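Local coordinates for protein Cel44C (Paenibacillus polymyxa, PDB 2YIH) that hydrolyses xyloglucan as the glycoside hydrolase family 44 module of a larger multidomain enzyme, and is classed also as an endo-1,4-beta-glucanase, at residues Asn136-Ala141 and Val157-Phe162; Val203-Leu208 and Pro246-Val251. The protein carries 8 engineered substitutions. One frame throughout, in Å; residues are numbered along the deposited sequence.

How the contacts relate
Contact 1 (136-141 with 157-162) and contact 2 (203-208 with 246-251) follow one another along the chain within the catalytic module, their centres 25 Å apart and their nearest atoms about 9 Å apart. Helix 205-222 joins them: contact 2 caps its N-terminal end, while further along Ser214, Leu215, Ala218 and Ile222 meet side chains of contact 1. Contact 1 lies beside the calcium ion, with the side chain of Val157 about 5 Å from it. Contact 2 is nearer the glycan, the side chains of Val203 and Trp248 lying about 10 Å from a bound xylose and a bound glucose respectively; neither contact supplies a residue of the sugar pocket.

Contact 1. Residues Asn136-Ala141 and Val157-Phe162; sequences NQVVNA and VYVDEF
Val139 is gripped by Val157 and Val159 through its backbone. Its N donates to Val157 O over 2.9 Å in a nearly straight bond (169° at the hydrogen), and its O receives Val159 N at 2.9 Å, in the carbonyl plane. Val157 N donates to Gln137 O; together these bonds join strands 135-139 and 156-158 in parallel register, Val138 bridged to Val157 and Val139 to Tyr158. Val139 and Tyr158 lie side by side on one face: with CG of Tyr158 beside its own backbone N (chi1 -67°), CD1 comes to 3.6 Å from Val139 CB. Towards the opposite face, Val138 CG1 presses tightly on Val159 CG2 (3.5 Å). These are two strands of a small three-stranded mixed sheet in the excursion the chain makes between barrel strands 105-110 and 181-184, beside the calcium ion that Glu56, Asp151, Asp154 and Tyr156 bind. Beyond Tyr158, the N-cap residue, the chain turns into helix 159-170, and the backbone of the neighbouring segment serves its first N-H groups: Asp160 N binds Asn140 O at 3.0 Å. Along the Asp160 side chain, CB sits 3.3 Å from Asn140 O; CG, between backbone N and carbonyl carbon (chi1 67°), lies against Asn140 O and Ala141 CA; OD1 accepts from Lys142 N; OD2 ends 3.3 Å from Ala141 CA. Asn140 ND2 is held by Ser214 of helix 205-222.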
loop_
_atom_site.group_PDB
_atom_site.type_symbol
_atom_site.label_atom_id
_atom_site.label_comp_id
_atom_site.label_asym_id
_atom_site.label_seq_id
_atom_site.Cartn_x
_atom_site.Cartn_y
_atom_site.Cartn_z
ATOM N N ASN A 136 -17.050 20.306 -12.171
ATOM C CA ASN A 136 -17.585 19.614 -13.348
ATOM C C ASN A 136 -18.088 18.254 -12.912
ATOM O O ASN A 136 -17.540 17.659 -11.978
ATOM C CB ASN A 136 -16.484 19.434 -14.408
ATOM C CG ASN A 136 -16.053 20.742 -15.024
ATOM O OD1 ASN A 136 -16.862 21.655 -15.163
ATOM N ND2 ASN A 136 -14.783 20.827 -15.462
ATOM N N GLN A 137 -19.121 17.763 -13.593
ATOM C CA GLN A 137 -19.728 16.474 -13.245
ATOM C C GLN A 137 -18.926 15.339 -13.873
ATOM O O GLN A 137 -18.524 15.414 -15.045
ATOM C CB GLN A 137 -21.162 16.407 -13.772
ATOM C CG GLN A 137 -22.090 17.378 -13.164
ATOM C CD GLN A 137 -23.524 17.183 -13.674
ATOM O OE1 GLN A 137 -23.934 16.057 -14.035
ATOM N NE2 GLN A 137 -24.279 18.271 -13.724
ATOM N N VAL A 138 -18.744 14.269 -13.113
ATOM C CA VAL A 138 -18.145 13.015 -13.643
ATOM C C VAL A 138 -19.218 12.147 -14.334
ATOM O O VAL A 138 -20.339 11.950 -13.793
ATOM C CB VAL A 138 -17.480 12.214 -12.504
ATOM C CG1 VAL A 138 -16.983 10.817 -13.009
ATOM C CG2 VAL A 138 -16.288 12.993 -11.904
ATOM N N VAL A 139 -18.913 11.685 -15.549
ATOM C CA VAL A 139 -19.780 10.721 -16.245
ATOM C C VAL A 139 -18.882 9.551 -16.603
ATOM O O VAL A 139 -17.798 9.753 -17.166
ATOM C CB VAL A 139 -20.363 11.383 -17.539
ATOM C CG1 VAL A 139 -21.105 10.378 -18.417
ATOM C CG2 VAL A 139 -21.298 12.590 -17.127
ATOM N N ASN A 140 -19.331 8.343 -16.267
ATOM C CA ASN A 140 -18.468 7.185 -16.407
ATOM C C ASN A 140 -18.296 6.781 -17.844
ATOM O O ASN A 140 -17.155 6.481 -18.285
ATOM C CB ASN A 140 -19.004 6.020 -15.583
ATOM C CG ASN A 140 -18.843 6.262 -14.112
ATOM O OD1 ASN A 140 -17.921 6.981 -13.686
ATOM N ND2 ASN A 140 -19.758 5.732 -13.330
ATOM N N ALA A 141 -19.407 6.771 -18.586
ATOM C CA ALA A 141 -19.390 6.352 -20.017
ATOM C C ALA A 141 -19.926 7.462 -20.943
ATOM O O ALA A 141 -21.105 7.869 -20.851
ATOM C CB ALA A 141 -20.199 5.051 -20.201
ATOM N N VAL A 157 -16.632 15.608 -17.231
ATOM C CA VAL A 157 -15.384 14.894 -17.487
ATOM C C VAL A 157 -15.794 13.437 -17.635
ATOM O O VAL A 157 -16.604 12.961 -16.866
ATOM C CB VAL A 157 -14.405 15.096 -16.303
ATOM C CG1 VAL A 157 -13.251 14.195 -16.410
ATOM C CG2 VAL A 157 -13.942 16.581 -16.275
ATOM N N TYR A 158 -15.318 12.764 -18.682
ATOM C CA TYR A 158 -15.784 11.411 -18.967
ATOM C C TYR A 158 -14.697 10.428 -18.599
ATOM O O TYR A 158 -13.607 10.501 -19.130
ATOM C CB TYR A 158 -16.064 11.289 -20.466
ATOM C CG TYR A 158 -17.232 12.150 -20.913
ATOM C CD1 TYR A 158 -18.530 11.802 -20.555
ATOM C CD2 TYR A 158 -17.025 13.348 -21.630
ATOM C CE1 TYR A 158 -19.627 12.571 -20.960
ATOM C CE2 TYR A 158 -18.120 14.157 -22.021
ATOM C CZ TYR A 158 -19.405 13.748 -21.678
ATOM O OH TYR A 158 -20.483 14.508 -22.097
ATOM N N VAL A 159 -14.990 9.471 -17.733
ATOM C CA VAL A 159 -13.894 8.644 -17.213
ATOM C C VAL A 159 -13.433 7.669 -18.287
ATOM O O VAL A 159 -12.219 7.454 -18.451
ATOM C CB VAL A 159 -14.274 7.904 -15.927
ATOM C CG1 VAL A 159 -13.061 7.123 -15.418
ATOM C CG2 VAL A 159 -14.721 8.893 -14.858
ATOM N N ASP A 160 -14.360 7.089 -19.052
ATOM C CA ASP A 160 -13.923 6.128 -20.059
ATOM C C ASP A 160 -13.127 6.779 -21.197
ATOM O O ASP A 160 -12.254 6.143 -21.790
ATOM C CB ASP A 160 -15.072 5.198 -20.546
ATOM C CG ASP A 160 -16.154 5.922 -21.340
ATOM O OD1 ASP A 160 -16.234 7.166 -21.360
ATOM O OD2 ASP A 160 -16.975 5.191 -21.941
ATOM N N GLU A 161 -13.389 8.058 -21.452
ATOM C CA GLU A 161 -12.596 8.856 -22.387
ATOM C C GLU A 161 -11.149 8.977 -21.895
ATOM O O GLU A 161 -10.195 8.900 -22.670
ATOM C CB GLU A 161 -13.224 10.242 -22.572
ATOM C CG GLU A 161 -12.514 11.058 -23.655
ATOM C CD GLU A 161 -13.321 12.259 -24.077
ATOM O OE1 GLU A 161 -13.613 13.105 -23.224
ATOM O OE2 GLU A 161 -13.728 12.310 -25.255
ATOM N N PHE A 162 -10.994 9.159 -20.596
ATOM C CA PHE A 162 -9.668 9.242 -20.036
ATOM C C PHE A 162 -8.961 7.877 -20.165
ATOM O O PHE A 162 -7.756 7.807 -20.471
ATOM C CB PHE A 162 -9.783 9.654 -18.575
ATOM C CG PHE A 162 -8.465 9.646 -17.848
ATOM C CD1 PHE A 162 -7.376 10.359 -18.364
ATOM C CD2 PHE A 162 -8.309 8.896 -16.699
ATOM C CE1 PHE A 162 -6.158 10.363 -17.682
ATOM C CE2 PHE A 162 -7.079 8.891 -16.018
ATOM C CZ PHE A 162 -6.035 9.648 -16.512
#

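Contact 2. Residues Val203-Leu208 and Pro246-Val251; sequences VGAKEL and PDWDSV
The N-terminus of helix 205-222, one of the helices around the family 44 barrel, is capped here by a carboxylate from a residue some 40 positions further along the chain. Asp247 stands over the first turn and holds two successive backbone N-H groups in a fork, each oxygen using its syn lone pair: OD1 takes Ala205 N at 2.8 Å (159° at the hydrogen), OD2 takes Lys206 N at 3.0 Å (169°). A water extends the grip, donating to Asp247 OD2 at 2.8 Å and accepting from Glu207 N at 3.0 Å. The negative charge facing the helix start is probably favoured by the helix dipole. CG of Asp247 stands between its backbone N and carbonyl carbon (chi1 63°), turning the carboxylate to helix 205-222; although Asp247 is itself the N-cap residue of helix 248-251, its side chain does not cap that helix. Beside the carboxylate, Ala205 CB lies 4.0 Å from Val251 CG2 and at the edge of the Trp248 ring, while Tyr261 of helix 258-273 touches both Ala205 and Val251. With an alanine here instead of Asp247, the N-H groups of Ala205 and Lys206 would probably be left without their carboxylate acceptors. Gly204, the N-cap residue, binds Glu207 OE1 through its N at 3.0 Å, half a capping box; Asp247, from outside the helix, does what an N-cap side chain usually does in helix N-capping.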
loop_
_atom_site.group_PDB
_atom_site.type_symbol
_atom_site.label_atom_id
_atom_site.label_comp_id
_atom_site.label_asym_id
_atom_site.label_seq_id
_atom_site.Cartn_x
_atom_site.Cartn_y
_atom_site.Cartn_z
ATOM N N VAL A 203 -21.665 8.631 2.598
ATOM C CA VAL A 203 -21.895 7.614 1.558
ATOM C C VAL A 203 -22.724 6.427 2.098
ATOM O O VAL A 203 -22.526 5.960 3.244
ATOM C CB VAL A 203 -20.517 7.120 0.953
ATOM C CG1 VAL A 203 -19.800 6.216 1.979
ATOM C CG2 VAL A 203 -20.744 6.344 -0.365
ATOM N N GLY A 204 -23.650 5.938 1.268
ATOM C CA GLY A 204 -24.398 4.703 1.612
ATOM C C GLY A 204 -23.654 3.447 1.206
ATOM O O GLY A 204 -22.765 3.498 0.332
ATOM N N ALA A 205 -23.954 2.328 1.868
ATOM C CA ALA A 205 -23.367 1.037 1.463
ATOM C C ALA A 205 -23.849 0.634 0.081
ATOM O O ALA A 205 -23.036 0.280 -0.780
ATOM C CB ALA A 205 -23.661 -0.045 2.473
ATOM N N LYS A 206 -25.160 0.723 -0.165
ATOM C CA LYS A 206 -25.678 0.403 -1.496
ATOM C C LYS A 206 -25.203 1.427 -2.515
ATOM O O LYS A 206 -24.807 1.058 -3.628
ATOM C CB LYS A 206 -27.212 0.306 -1.490
ATOM C CG LYS A 206 -27.799 -0.080 -2.859
ATOM C CD LYS A 206 -29.312 0.121 -2.858
ATOM C CE LYS A 206 -29.963 -0.506 -4.096
ATOM N NZ LYS A 206 -29.646 0.235 -5.337
ATOM N N GLU A 207 -25.214 2.708 -2.128
ATOM C CA GLU A 207 -24.671 3.762 -3.007
ATOM C C GLU A 207 -23.253 3.416 -3.486
ATOM O O GLU A 207 -22.927 3.575 -4.661
ATOM C CB GLU A 207 -24.628 5.116 -2.280
ATOM C CG GLU A 207 -23.990 6.201 -3.146
ATOM C CD GLU A 207 -23.712 7.487 -2.382
ATOM O OE1 GLU A 207 -24.031 7.557 -1.174
ATOM O OE2 GLU A 207 -23.151 8.422 -2.993
ATOM N N LEU A 208 -22.401 3.058 -2.536
ATOM C CA LEU A 208 -20.999 2.764 -2.855
ATOM C C LEU A 208 -20.911 1.614 -3.861
ATOM O O LEU A 208 -20.177 1.703 -4.848
ATOM C CB LEU A 208 -20.220 2.456 -1.594
ATOM C CG LEU A 208 -18.728 2.198 -1.853
ATOM C CD1 LEU A 208 -18.084 3.339 -2.663
ATOM C CD2 LEU A 208 -18.019 1.976 -0.523
ATOM N N PRO A 246 -25.572 5.291 6.575
ATOM C CA PRO A 246 -26.991 5.446 6.960
ATOM C C PRO A 246 -27.875 4.243 6.655
ATOM O O PRO A 246 -28.847 4.003 7.389
ATOM C CB PRO A 246 -27.453 6.674 6.162
ATOM C CG PRO A 246 -26.334 6.975 5.177
ATOM C CD PRO A 246 -25.087 6.469 5.836
ATOM N N ASP A 247 -27.553 3.492 5.605
ATOM C CA ASP A 247 -28.281 2.283 5.259
ATOM C C ASP A 247 -27.732 0.970 5.814
ATOM O O ASP A 247 -28.240 -0.098 5.473
ATOM C CB ASP A 247 -28.522 2.198 3.742
ATOM C CG ASP A 247 -27.227 2.105 2.946
ATOM O OD1 ASP A 247 -26.141 2.343 3.547
ATOM O OD2 ASP A 247 -27.301 1.713 1.761
ATOM N N TRP A 248 -26.712 1.022 6.669
ATOM C CA TRP A 248 -26.050 -0.216 7.101
ATOM C C TRP A 248 -27.032 -1.195 7.777
ATOM O O TRP A 248 -27.034 -2.390 7.468
ATOM C CB TRP A 248 -24.868 0.055 8.060
ATOM C CG TRP A 248 -24.193 -1.239 8.517
ATOM C CD1 TRP A 248 -24.040 -1.680 9.800
ATOM C CD2 TRP A 248 -23.583 -2.233 7.677
ATOM N NE1 TRP A 248 -23.395 -2.900 9.811
ATOM C CE2 TRP A 248 -23.077 -3.244 8.523
ATOM C CE3 TRP A 248 -23.409 -2.357 6.292
ATOM C CZ2 TRP A 248 -22.447 -4.401 8.028
ATOM C CZ3 TRP A 248 -22.782 -3.505 5.794
ATOM C CH2 TRP A 248 -22.321 -4.515 6.665
ATOM N N ASP A 249 -27.847 -0.697 8.703
ATOM C CA ASP A 249 -28.792 -1.595 9.396
ATOM C C ASP A 249 -29.736 -2.297 8.427
ATOM O O ASP A 249 -30.057 -3.481 8.617
ATOM C CB ASP A 249 -29.575 -0.836 10.475
ATOM C CG ASP A 249 -28.763 -0.626 11.725
ATOM O OD1 ASP A 249 -27.711 -1.281 11.867
ATOM O OD2 ASP A 249 -29.130 0.254 12.529
ATOM N N SER A 250 -30.121 -1.590 7.367
ATOM C CA SER A 250 -31.027 -2.145 6.365
ATOM C C SER A 250 -30.397 -3.199 5.450
ATOM O O SER A 250 -31.111 -4.038 4.877
ATOM C CB SER A 250 -31.681 -1.027 5.541
ATOM O OG SER A 250 -30.851 -0.588 4.478
ATOM N N VAL A 251 -29.080 -3.142 5.261
ATOM C CA VAL A 251 -28.435 -4.062 4.317
ATOM C C VAL A 251 -27.533 -5.114 4.965
ATOM O O VAL A 251 -27.132 -6.074 4.294
ATOM C CB VAL A 251 -27.620 -3.310 3.213
ATOM C CG1 VAL A 251 -28.515 -2.302 2.456
ATOM C CG2 VAL A 251 -26.405 -2.633 3.836
HETATM O O HOH W 1 -27.111 3.749 -0.100
#